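Long-range contacts in putative bacterial transcription regulation protein (Staphylococcus aureus, PDB 3LUR), which is probably a transcription regulator with an effector-binding fold that may bind small molecules: residues I58-P64 with A132-Y138; V15-Y21 with K69-A75; E3-L9 with S94-F100; E101-V106 with T143-I149. One frame throughout, in Å; residues are numbered along the deposited sequence.

Contact 1 (58-64 with 132-138) lies at the centre of the chain and is mostly buried, while contacts 2, 3 and 4 are only partly buried and lie farther out. All four join pieces of one closed antiparallel barrel. Strand 5-21 serves contact 2 with one part and contact 3 with another; strand 88-103 serves contacts 3 and 4. Contacts 1 and 2 meet side by side, where Tyr72 OH and Glu136 OE1 are hydrogen-bonded. Rings and aliphatic chains dominate in contact 1. Contact 2 adds hydroxyls and charges, contact 3 sets exposed glutamines near a group of aromatic side chains and a selenomethionine, and contact 4 relies on loop carbonyls, side-chain bonds and a water.

Contact 1 (I58-P64 with A132-Y138); sequences ILGLCIP and APFFELY. With EDO (1,2-ethanediol), chain H.
Tyr138 O takes two donors: the backbone N of Ile58 across the strand pair at 2.9 Å, and, weakly, O1 of a 1,2-ethanediol, probably from the crystallisation liquor, at 3.1 Å. The first belongs to a ladder of six antiparallel bonds in which Ile58, Gly60 and Cys62 pair with Tyr138, Glu136 and Phe134; its shortest rung runs from Cys62 N to Phe134 O, 2.7 Å. Cys62 CB sits over the Phe134 ring, 3.5 Å from its centroid, and SG makes an oblique sulfur-aromatic contact with the same ring. Phe134 CG stands between its own backbone N and carbonyl carbon (chi1 55°), which turns the ring across to the partner strand; Pro64 CG meets it at the edge. Further along this face Glu136 OE1 is doubly bonded, by Tyr138 OH at 2.6 Å from above the carboxylate plane and by Tyr72 OH. The reverse face is aliphatic and aromatic: Leu59 CD2 lies over the Phe135 ring, while Leu59 CD1 touches Leu137 CD1 at 3.7 Å. The pair forms the middle of the closed antiparallel barrel, flanked by strands 70-77 and 149-156; Trp153 of the latter stacks on Phe135, and helix 108-124 packs over Phe134 and Glu136.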
# COMPACT_ATOMS: atom_id res chain seq x y z
N ILE A 58 -3.59 -3.11 -7.34
CA ILE A 58 -2.97 -1.81 -7.32
C ILE A 58 -2.65 -1.53 -5.85
O ILE A 58 -3.41 -1.94 -4.93
CB ILE A 58 -3.87 -0.75 -8.01
CG1 ILE A 58 -3.16 0.61 -8.05
CG2 ILE A 58 -5.24 -0.67 -7.34
CD1 ILE A 58 -3.75 1.58 -9.03
N LEU A 59 -1.52 -0.89 -5.64
CA LEU A 59 -1.03 -0.61 -4.30
C LEU A 59 -1.29 0.78 -3.81
O LEU A 59 -1.21 1.78 -4.56
CB LEU A 59 0.49 -0.83 -4.24
CG LEU A 59 1.15 -2.22 -4.34
CD1 LEU A 59 1.19 -2.80 -5.74
CD2 LEU A 59 2.62 -2.12 -3.82
N GLY A 60 -1.56 0.83 -2.50
CA GLY A 60 -1.54 2.02 -1.72
C GLY A 60 -0.34 1.83 -0.80
O GLY A 60 -0.42 1.14 0.22
N LEU A 61 0.78 2.39 -1.21
CA LEU A 61 2.04 2.22 -0.47
C LEU A 61 2.24 3.33 0.54
O LEU A 61 2.34 4.52 0.18
CB LEU A 61 3.24 2.17 -1.45
CG LEU A 61 4.63 1.88 -0.87
CD1 LEU A 61 4.83 0.39 -0.55
CD2 LEU A 61 5.71 2.34 -1.83
N CYS A 62 2.37 2.93 1.80
CA CYS A 62 2.61 3.84 2.88
C CYS A 62 4.09 3.94 3.13
O CYS A 62 4.75 2.92 3.36
CB CYS A 62 1.87 3.34 4.12
SG CYS A 62 0.06 3.28 3.84
N ILE A 63 4.61 5.16 3.03
CA ILE A 63 6.03 5.43 3.10
C ILE A 63 6.29 6.33 4.30
O ILE A 63 6.16 7.56 4.21
CB ILE A 63 6.56 6.07 1.77
CG1 ILE A 63 6.23 5.18 0.57
CG2 ILE A 63 8.12 6.32 1.83
CD1 ILE A 63 6.50 5.80 -0.80
N PRO A 64 6.62 5.73 5.44
CA PRO A 64 7.00 6.61 6.57
C PRO A 64 8.19 7.43 6.16
O PRO A 64 9.15 6.89 5.58
CB PRO A 64 7.37 5.64 7.69
CG PRO A 64 6.72 4.33 7.32
CD PRO A 64 6.68 4.31 5.80
N ALA A 132 10.16 -0.04 7.04
CA ALA A 132 10.23 0.01 5.62
C ALA A 132 8.82 0.30 5.18
O ALA A 132 7.87 0.22 6.00
CB ALA A 132 10.68 -1.34 5.05
N PRO A 133 8.65 0.56 3.89
CA PRO A 133 7.29 0.82 3.43
C PRO A 133 6.36 -0.37 3.61
O PRO A 133 6.80 -1.51 3.59
CB PRO A 133 7.49 1.18 1.95
CG PRO A 133 8.85 1.71 1.88
CD PRO A 133 9.64 0.85 2.84
N PHE A 134 5.07 -0.09 3.82
CA PHE A 134 4.07 -1.12 3.95
C PHE A 134 2.92 -0.75 3.02
O PHE A 134 2.79 0.40 2.64
CB PHE A 134 3.61 -1.29 5.41
CG PHE A 134 3.10 -0.03 6.06
CD1 PHE A 134 4.00 0.89 6.63
CD2 PHE A 134 1.73 0.22 6.14
CE1 PHE A 134 3.53 2.06 7.27
CE2 PHE A 134 1.25 1.40 6.77
CZ PHE A 134 2.16 2.31 7.32
N PHE A 135 2.11 -1.71 2.62
CA PHE A 135 1.09 -1.39 1.62
C PHE A 135 -0.23 -2.10 1.74
O PHE A 135 -0.33 -3.18 2.30
CB PHE A 135 1.68 -1.55 0.19
CG PHE A 135 2.18 -2.93 -0.15
CD1 PHE A 135 3.49 -3.29 0.10
CD2 PHE A 135 1.34 -3.86 -0.79
CE1 PHE A 135 3.97 -4.54 -0.24
CE2 PHE A 135 1.81 -5.11 -1.15
CZ PHE A 135 3.12 -5.46 -0.87
N GLU A 136 -1.23 -1.44 1.16
CA GLU A 136 -2.54 -1.99 0.95
C GLU A 136 -2.51 -2.48 -0.49
O GLU A 136 -2.00 -1.79 -1.37
CB GLU A 136 -3.59 -0.88 1.08
CG GLU A 136 -3.55 -0.17 2.40
CD GLU A 136 -4.01 1.28 2.35
OE1 GLU A 136 -4.55 1.75 1.33
OE2 GLU A 136 -3.82 1.95 3.36
N LEU A 137 -3.07 -3.65 -0.75
CA LEU A 137 -3.10 -4.16 -2.10
C LEU A 137 -4.56 -4.41 -2.47
O LEU A 137 -5.28 -5.19 -1.78
CB LEU A 137 -2.26 -5.43 -2.23
CG LEU A 137 -2.19 -6.09 -3.62
CD1 LEU A 137 -1.46 -5.15 -4.63
CD2 LEU A 137 -1.53 -7.47 -3.57
N TYR A 138 -4.98 -3.76 -3.55
CA TYR A 138 -6.39 -3.78 -4.02
C TYR A 138 -6.61 -4.56 -5.32
O TYR A 138 -6.18 -4.14 -6.39
CB TYR A 138 -6.88 -2.35 -4.23
CG TYR A 138 -6.86 -1.50 -2.98
CD1 TYR A 138 -7.90 -1.56 -2.07
CD2 TYR A 138 -5.81 -0.65 -2.70
CE1 TYR A 138 -7.89 -0.79 -0.93
CE2 TYR A 138 -5.77 0.11 -1.58
CZ TYR A 138 -6.82 0.03 -0.68
OH TYR A 138 -6.78 0.79 0.47
C1 EDO H . -7.55 -4.03 -10.54
O1 EDO H . -7.10 -3.46 -9.29
C2 EDO H . -6.94 -5.43 -10.73
O2 EDO H . -5.54 -5.34 -11.01

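Contact 2 (V15-Y21 with K69-A75); sequences VGIKETY and KMSYMIA
Tyr21 turns an edge of its ring to Tyr72, whose CB lies near the ring plane, 3.9 Å from Tyr21 CE2. One face of the Tyr21 ring has the carbonyl carbon of Glu19 above it, offset toward the rim, and the ring also meets His30. Tyr21 OH donates to the anti lone pair of Glu19 OE1, the one turned away from OE2, at 2.6 Å, while Glu19 OE2 forms a salt bridge with Arg37. Paired backbone bonds at Ile17-Ile74, Glu19-Tyr72 and Tyr21-Met70 join strand 5-21 to strand 70-77 of the antiparallel barrel, with helix 24-41 over the Tyr21 and Tyr72 face. On the other face, Thr20 OG1 and Ser71 OG are hydrogen-bonded at 2.6 Å, and Lys18 lays its chain alongside, CD 3.6 Å from Ser71 CB. That chain bends at chi3 (87°), and NZ goes on to a salt bridge with Glu65. Met73, a selenomethionine extended beyond CG, runs along the backbone until CE meets Gly16 N at 3.3 Å, where glycine has no side chain in the way. Glu65 takes Lys18 NZ and Ser71 OG from the two strands, so its negative charge is probably balanced by the lysine and the serine hydroxyl fixed in direction.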
# COMPACT_ATOMS: atom_id res chain seq x y z
N VAL A 15 5.68 1.84 -9.89
CA VAL A 15 5.47 2.98 -10.75
C VAL A 15 4.18 3.63 -10.25
O VAL A 15 3.14 2.98 -10.13
CB VAL A 15 5.25 2.57 -12.23
CG1 VAL A 15 5.12 3.79 -13.12
CG2 VAL A 15 6.41 1.66 -12.76
N GLY A 16 4.23 4.91 -9.98
CA GLY A 16 3.05 5.58 -9.49
C GLY A 16 3.24 7.03 -9.13
O GLY A 16 4.15 7.71 -9.63
N ILE A 17 2.36 7.50 -8.24
CA ILE A 17 2.33 8.88 -7.82
C ILE A 17 2.30 8.94 -6.31
O ILE A 17 1.53 8.22 -5.68
CB ILE A 17 1.09 9.63 -8.38
CG1 ILE A 17 1.07 9.59 -9.91
CG2 ILE A 17 1.10 11.07 -7.94
CD1 ILE A 17 2.27 10.38 -10.53
N LYS A 18 3.10 9.84 -5.75
CA LYS A 18 3.22 9.95 -4.31
C LYS A 18 2.72 11.30 -3.81
O LYS A 18 2.90 12.31 -4.45
CB LYS A 18 4.70 9.76 -3.90
CG LYS A 18 4.92 9.70 -2.40
CD LYS A 18 6.38 9.42 -2.02
CE LYS A 18 7.24 10.66 -1.91
NZ LYS A 18 8.49 10.36 -1.12
N GLU A 19 2.07 11.27 -2.65
CA GLU A 19 1.66 12.50 -1.94
C GLU A 19 2.23 12.38 -0.53
O GLU A 19 2.28 11.30 0.00
CB GLU A 19 0.15 12.68 -1.91
CG GLU A 19 -0.39 13.17 -3.23
CD GLU A 19 -1.84 13.63 -3.17
OE1 GLU A 19 -2.53 13.44 -2.13
OE2 GLU A 19 -2.30 14.18 -4.19
N THR A 20 2.69 13.49 0.03
CA THR A 20 3.28 13.46 1.35
C THR A 20 2.42 14.29 2.27
O THR A 20 2.00 15.40 1.92
CB THR A 20 4.73 13.99 1.33
OG1 THR A 20 5.50 13.19 0.44
CG2 THR A 20 5.38 13.96 2.75
N TYR A 21 2.13 13.73 3.43
CA TYR A 21 1.31 14.38 4.42
C TYR A 21 2.11 14.60 5.69
O TYR A 21 3.16 13.96 5.92
CB TYR A 21 0.11 13.51 4.69
CG TYR A 21 -0.56 13.07 3.42
CD1 TYR A 21 -1.29 13.95 2.66
CD2 TYR A 21 -0.47 11.74 2.98
CE1 TYR A 21 -1.92 13.55 1.49
CE2 TYR A 21 -1.09 11.33 1.83
CZ TYR A 21 -1.81 12.24 1.09
OH TYR A 21 -2.44 11.84 -0.06
N LYS A 69 6.88 12.54 8.75
CA LYS A 69 5.82 12.66 7.75
C LYS A 69 5.44 11.30 7.23
O LYS A 69 6.11 10.32 7.47
CB LYS A 69 6.24 13.59 6.61
CG LYS A 69 6.32 15.07 7.02
CD LYS A 69 6.87 15.94 5.90
CE LYS A 69 6.87 17.42 6.28
NZ LYS A 69 5.49 17.99 6.31
N MSE A 70 4.30 11.24 6.54
CA MSE A 70 3.83 10.00 5.98
C MSE A 70 3.47 10.26 4.53
O MSE A 70 2.65 11.15 4.23
CB MSE A 70 2.61 9.51 6.75
CG MSE A 70 1.93 8.29 6.15
SE MSE A 70 2.96 6.68 6.31
CE MSE A 70 3.01 6.47 8.26
N SER A 71 4.09 9.51 3.62
CA SER A 71 3.76 9.58 2.21
C SER A 71 2.90 8.38 1.82
O SER A 71 2.97 7.32 2.43
CB SER A 71 5.02 9.60 1.35
OG SER A 71 5.74 10.80 1.55
N TYR A 72 2.05 8.56 0.83
CA TYR A 72 1.25 7.50 0.32
C TYR A 72 1.46 7.50 -1.18
O TYR A 72 1.33 8.55 -1.81
CB TYR A 72 -0.19 7.79 0.58
CG TYR A 72 -1.14 6.69 0.30
CD1 TYR A 72 -1.33 5.68 1.23
CD2 TYR A 72 -1.92 6.68 -0.85
CE1 TYR A 72 -2.24 4.67 1.03
CE2 TYR A 72 -2.84 5.67 -1.07
CZ TYR A 72 -3.01 4.67 -0.11
OH TYR A 72 -3.94 3.67 -0.26
N MSE A 73 1.80 6.36 -1.73
CA MSE A 73 1.99 6.26 -3.15
C MSE A 73 1.01 5.27 -3.76
O MSE A 73 0.91 4.10 -3.36
CB MSE A 73 3.44 5.87 -3.48
CG MSE A 73 3.75 5.74 -4.95
SE MSE A 73 5.56 5.00 -5.11
CE MSE A 73 5.71 4.98 -7.01
N ILE A 74 0.25 5.76 -4.73
CA ILE A 74 -0.64 4.89 -5.49
C ILE A 74 0.25 4.35 -6.61
O ILE A 74 0.86 5.14 -7.34
CB ILE A 74 -1.82 5.68 -6.03
CG1 ILE A 74 -2.71 6.07 -4.85
CG2 ILE A 74 -2.61 4.87 -7.10
CD1 ILE A 74 -3.86 7.01 -5.20
N ALA A 75 0.35 3.04 -6.72
CA ALA A 75 1.32 2.47 -7.62
C ALA A 75 0.99 1.05 -8.05
O ALA A 75 0.20 0.34 -7.40
CB ALA A 75 2.68 2.45 -6.90

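Contact 3 (E3-L9 with S94-F100); sequences EYQLQQL and SSKYMVF
Residues 5-9 and 95-100 run antiparallel at 149°, their axes 4.5 Å apart, and exchange six backbone hydrogen bonds through the pairs Gln5-Val99, Gln7-Tyr97 and Leu9-Ser95. This pairing joins strand 5-21 to strand 88-103 and so helps close the six-stranded antiparallel barrel, the fold framework expected for an effector-binding domain. The side chains divide between the two faces. On the one with Leu9 and Tyr97, Leu9 comes at about a right angle to the tyrosine, CD1 reaching Tyr97 CE1 at 3.6 Å. Beside them, Gln7 CG rests 3.6 Å from Val99 CG2, and the glutamine then bends away at chi2. Trp153 of strand 149-156 meets Tyr97 edge-to-face and also touches Gln7 and Val99. The opposite face holds Leu6, whose CD2 lies 4.0 Å from Met98 CG, and Gln8, which runs alongside Lys96. Tyr4 adds a second aromatic cluster with Met98 (selenomethionine) and Phe100. Its CG is held between backbone N and carbonyl carbon (chi1 62°), which brings one face of the ring against the Met98 side chain. The backbone itself places Tyr4 CB over the Phe100 face, 3.9 Å from the ring centroid; the two rings are inclined at 49°. Helix 108-124 packs beyond them, through Tyr120, Ile121 and Val117. Over the centre of the Tyr4 ring stands the selenium, SE of Met98 4.1 Å from the centroid, a Met-aromatic contact.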
# COMPACT_ATOMS: atom_id res chain seq x y z
N GLU A 3 -5.10 -12.67 12.29
CA GLU A 3 -4.41 -13.74 11.60
C GLU A 3 -3.74 -13.19 10.32
O GLU A 3 -4.28 -12.28 9.63
CB GLU A 3 -5.33 -14.95 11.29
CG GLU A 3 -6.61 -14.64 10.52
CD GLU A 3 -7.74 -14.02 11.38
OE1 GLU A 3 -7.69 -14.09 12.61
OE2 GLU A 3 -8.70 -13.46 10.80
N TYR A 4 -2.55 -13.71 10.05
CA TYR A 4 -1.79 -13.29 8.90
C TYR A 4 -1.10 -14.47 8.23
O TYR A 4 -0.98 -15.53 8.82
CB TYR A 4 -0.76 -12.24 9.31
CG TYR A 4 0.27 -12.75 10.29
CD1 TYR A 4 1.43 -13.35 9.86
CD2 TYR A 4 0.06 -12.66 11.67
CE1 TYR A 4 2.39 -13.82 10.76
CE2 TYR A 4 1.01 -13.14 12.58
CZ TYR A 4 2.16 -13.73 12.11
OH TYR A 4 3.11 -14.21 12.98
N GLN A 5 -0.69 -14.26 7.00
CA GLN A 5 0.11 -15.23 6.28
C GLN A 5 1.46 -14.61 6.02
O GLN A 5 1.56 -13.41 5.72
CB GLN A 5 -0.53 -15.61 4.94
CG GLN A 5 -1.91 -16.21 5.04
CD GLN A 5 -1.91 -17.62 5.62
OE1 GLN A 5 -0.87 -18.32 5.66
NE2 GLN A 5 -3.10 -18.07 6.06
N LEU A 6 2.52 -15.39 6.18
CA LEU A 6 3.85 -14.93 5.87
C LEU A 6 4.05 -15.06 4.37
O LEU A 6 3.71 -16.09 3.76
CB LEU A 6 4.91 -15.73 6.62
CG LEU A 6 4.89 -15.57 8.13
CD1 LEU A 6 5.83 -16.60 8.80
CD2 LEU A 6 5.26 -14.12 8.48
N GLN A 7 4.57 -14.01 3.76
CA GLN A 7 4.86 -14.02 2.35
C GLN A 7 6.20 -13.33 2.19
O GLN A 7 6.68 -12.67 3.11
CB GLN A 7 3.80 -13.25 1.55
CG GLN A 7 2.39 -13.81 1.62
CD GLN A 7 2.26 -15.20 1.01
OE1 GLN A 7 3.19 -15.70 0.36
NE2 GLN A 7 1.11 -15.84 1.22
N GLN A 8 6.84 -13.52 1.05
CA GLN A 8 8.08 -12.83 0.78
C GLN A 8 8.10 -12.32 -0.63
O GLN A 8 7.57 -12.96 -1.53
CB GLN A 8 9.27 -13.73 1.06
CG GLN A 8 9.38 -14.96 0.25
CD GLN A 8 10.60 -15.75 0.65
OE1 GLN A 8 10.79 -16.04 1.82
NE2 GLN A 8 11.43 -16.11 -0.33
N LEU A 9 8.68 -11.14 -0.81
CA LEU A 9 8.80 -10.54 -2.13
C LEU A 9 10.27 -10.25 -2.49
O LEU A 9 11.08 -9.87 -1.62
CB LEU A 9 8.03 -9.23 -2.19
CG LEU A 9 6.52 -9.24 -2.00
CD1 LEU A 9 6.06 -7.79 -2.08
CD2 LEU A 9 5.81 -10.12 -3.03
N SER A 94 13.42 -6.03 -1.31
CA SER A 94 12.91 -7.35 -0.92
C SER A 94 12.71 -7.46 0.57
O SER A 94 13.55 -6.99 1.36
CB SER A 94 13.87 -8.46 -1.34
OG SER A 94 15.10 -8.34 -0.68
N SER A 95 11.67 -8.17 0.95
CA SER A 95 11.36 -8.35 2.35
C SER A 95 10.39 -9.47 2.55
O SER A 95 9.65 -9.86 1.61
CB SER A 95 10.73 -7.07 2.92
OG SER A 95 10.53 -7.19 4.32
N LYS A 96 10.40 -10.00 3.76
CA LYS A 96 9.34 -10.86 4.23
C LYS A 96 8.25 -9.93 4.76
O LYS A 96 8.51 -8.77 5.16
CB LYS A 96 9.81 -11.82 5.31
CG LYS A 96 10.72 -12.94 4.83
CD LYS A 96 11.06 -13.87 6.00
CE LYS A 96 11.90 -15.07 5.56
NZ LYS A 96 12.33 -15.89 6.73
N TYR A 97 7.02 -10.44 4.77
CA TYR A 97 5.87 -9.68 5.18
C TYR A 97 4.90 -10.52 5.96
O TYR A 97 4.84 -11.75 5.78
CB TYR A 97 5.08 -9.17 3.94
CG TYR A 97 5.79 -8.13 3.09
CD1 TYR A 97 6.68 -8.50 2.10
CD2 TYR A 97 5.57 -6.80 3.30
CE1 TYR A 97 7.33 -7.53 1.33
CE2 TYR A 97 6.19 -5.84 2.57
CZ TYR A 97 7.07 -6.19 1.59
OH TYR A 97 7.65 -5.18 0.90
N MSE A 98 4.17 -9.85 6.86
CA MSE A 98 2.97 -10.41 7.43
C MSE A 98 1.86 -9.81 6.58
O MSE A 98 1.83 -8.59 6.38
CB MSE A 98 2.80 -10.03 8.89
CG MSE A 98 3.87 -10.57 9.79
SE MSE A 98 3.57 -9.89 11.61
CE MSE A 98 3.87 -8.01 11.24
N VAL A 99 0.99 -10.65 6.04
CA VAL A 99 -0.08 -10.19 5.18
C VAL A 99 -1.43 -10.42 5.83
O VAL A 99 -1.80 -11.57 6.13
CB VAL A 99 -0.05 -10.87 3.82
CG1 VAL A 99 -1.18 -10.29 2.90
CG2 VAL A 99 1.31 -10.70 3.19
N PHE A 100 -2.11 -9.32 6.14
CA PHE A 100 -3.40 -9.34 6.82
C PHE A 100 -4.47 -9.06 5.79
O PHE A 100 -4.16 -8.63 4.68
CB PHE A 100 -3.47 -8.26 7.90
CG PHE A 100 -2.40 -8.37 8.92
CD1 PHE A 100 -1.15 -7.84 8.67
CD2 PHE A 100 -2.64 -8.97 10.15
CE1 PHE A 100 -0.13 -7.93 9.63
CE2 PHE A 100 -1.64 -9.08 11.10
CZ PHE A 100 -0.40 -8.56 10.86

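Contact 4 (E101-V106 with T143-I149); sequences EAQGAV and TTSEKYI
Thr143 O receives Val106 N at 2.8 Å in a bond straight to 179°, and the threonine hydroxyl OG1 shares a water with Val106 O. Thr143 CB also packs against Val106 CG2. Thr144 O lies 3.5 Å from Ala105 CB. At Ser145 the chain turns: OG accepts from Lys147 N at 3.0 Å, while Ser145 O takes Tyr148 N to complete a type I turn. Glu146 starts away from the partner but bends at chi2 (-47°), which carries OE1 back to Ala105 N at 3.1 Å, met from above the carboxylate plane. Lys147 O is bonded by Gln103 NE2, also 3.1 Å; the acceptor lies in the glutamine's amide plane, yet the donor sits well off to the side of the carbonyl. Tyr148 O takes Gly104 N at 2.8 Å, and the ring reaches Val106 CG2 with CD2 while its hydroxyl bonds Gln139 O. Ile149, finally, puts CG2 against the chain of Glu101, 3.7 Å from its CD, and forms an antiparallel non-hydrogen-bonded pair with Gln103. What results is an ST turn superposed on a type I turn, both begun by Ser145, in the loop that leads into the antiparallel pairing of strand 149-156 with strand 88-103 of the barrel.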
# COMPACT_ATOMS: atom_id res chain seq x y z
N GLU A 101 -5.72 -9.33 6.15
CA GLU A 101 -6.87 -9.02 5.30
C GLU A 101 -7.83 -8.09 6.02
O GLU A 101 -8.14 -8.29 7.22
CB GLU A 101 -7.61 -10.28 4.86
CG GLU A 101 -6.86 -11.08 3.80
CD GLU A 101 -7.66 -12.26 3.24
OE1 GLU A 101 -8.68 -12.65 3.87
OE2 GLU A 101 -7.29 -12.78 2.16
N ALA A 102 -8.23 -7.04 5.33
CA ALA A 102 -9.27 -6.16 5.79
C ALA A 102 -10.47 -6.50 4.95
O ALA A 102 -10.38 -6.53 3.74
CB ALA A 102 -8.88 -4.71 5.56
N GLN A 103 -11.58 -6.79 5.59
CA GLN A 103 -12.79 -7.06 4.85
C GLN A 103 -13.80 -5.97 5.09
O GLN A 103 -14.24 -5.74 6.22
CB GLN A 103 -13.38 -8.44 5.19
CG GLN A 103 -14.52 -8.78 4.25
CD GLN A 103 -15.00 -10.20 4.35
OE1 GLN A 103 -15.14 -10.73 5.43
NE2 GLN A 103 -15.36 -10.80 3.19
N GLY A 104 -14.21 -5.32 4.01
CA GLY A 104 -15.17 -4.25 4.13
C GLY A 104 -14.95 -3.17 3.12
O GLY A 104 -14.03 -3.22 2.32
N ALA A 105 -15.84 -2.18 3.18
CA ALA A 105 -15.90 -1.08 2.24
C ALA A 105 -14.68 -0.19 2.34
O ALA A 105 -14.24 0.14 3.44
CB ALA A 105 -17.19 -0.24 2.47
N VAL A 106 -14.10 0.14 1.19
CA VAL A 106 -12.91 1.01 1.11
C VAL A 106 -13.44 2.45 1.10
O VAL A 106 -14.39 2.74 0.37
CB VAL A 106 -12.08 0.67 -0.14
CG1 VAL A 106 -10.83 1.50 -0.21
CG2 VAL A 106 -11.75 -0.81 -0.16
N THR A 143 -15.28 -2.41 -4.49
CA THR A 143 -14.64 -1.90 -3.28
C THR A 143 -15.61 -1.20 -2.31
O THR A 143 -15.19 -0.82 -1.22
CB THR A 143 -13.48 -0.91 -3.59
OG1 THR A 143 -13.99 0.21 -4.30
CG2 THR A 143 -12.37 -1.61 -4.43
N THR A 144 -16.87 -1.03 -2.71
CA THR A 144 -17.88 -0.48 -1.82
C THR A 144 -18.54 -1.55 -0.98
O THR A 144 -19.34 -1.23 -0.10
CB THR A 144 -19.00 0.28 -2.58
OG1 THR A 144 -19.84 -0.63 -3.36
CG2 THR A 144 -18.39 1.36 -3.47
N SER A 145 -18.26 -2.82 -1.29
CA SER A 145 -18.88 -3.93 -0.57
C SER A 145 -18.32 -4.18 0.82
O SER A 145 -17.10 -4.10 1.04
CB SER A 145 -18.72 -5.22 -1.38
OG SER A 145 -19.35 -6.34 -0.72
N GLU A 146 -19.21 -4.60 1.74
CA GLU A 146 -18.75 -4.95 3.08
C GLU A 146 -18.01 -6.27 3.03
O GLU A 146 -17.34 -6.64 3.99
CB GLU A 146 -19.91 -5.00 4.10
CG GLU A 146 -20.48 -3.59 4.51
CD GLU A 146 -19.41 -2.47 4.89
OE1 GLU A 146 -18.18 -2.72 5.20
OE2 GLU A 146 -19.83 -1.30 4.87
N LYS A 147 -18.03 -6.93 1.86
CA LYS A 147 -17.33 -8.21 1.67
C LYS A 147 -16.03 -8.05 0.88
O LYS A 147 -15.30 -9.02 0.70
CB LYS A 147 -18.24 -9.23 0.96
CG LYS A 147 -19.32 -9.90 1.84
CD LYS A 147 -20.53 -9.01 2.06
CE LYS A 147 -21.70 -9.80 2.71
NZ LYS A 147 -23.01 -9.05 2.62
N TYR A 148 -15.72 -6.84 0.43
CA TYR A 148 -14.50 -6.63 -0.33
C TYR A 148 -13.27 -6.88 0.53
O TYR A 148 -13.21 -6.47 1.70
CB TYR A 148 -14.45 -5.21 -0.95
CG TYR A 148 -13.18 -4.96 -1.73
CD1 TYR A 148 -13.05 -5.38 -3.06
CD2 TYR A 148 -12.08 -4.36 -1.12
CE1 TYR A 148 -11.87 -5.17 -3.77
CE2 TYR A 148 -10.91 -4.15 -1.82
CZ TYR A 148 -10.79 -4.57 -3.14
OH TYR A 148 -9.60 -4.35 -3.80
N ILE A 149 -12.29 -7.56 -0.04
CA ILE A 149 -11.05 -7.87 0.69
C ILE A 149 -9.86 -7.09 0.18
O ILE A 149 -9.53 -7.14 -1.01
CB ILE A 149 -10.72 -9.37 0.64
CG1 ILE A 149 -11.78 -10.14 1.43
CG2 ILE A 149 -9.30 -9.64 1.27
CD1 ILE A 149 -11.74 -11.65 1.19
O HOH W 1 -15.05 2.32 -2.71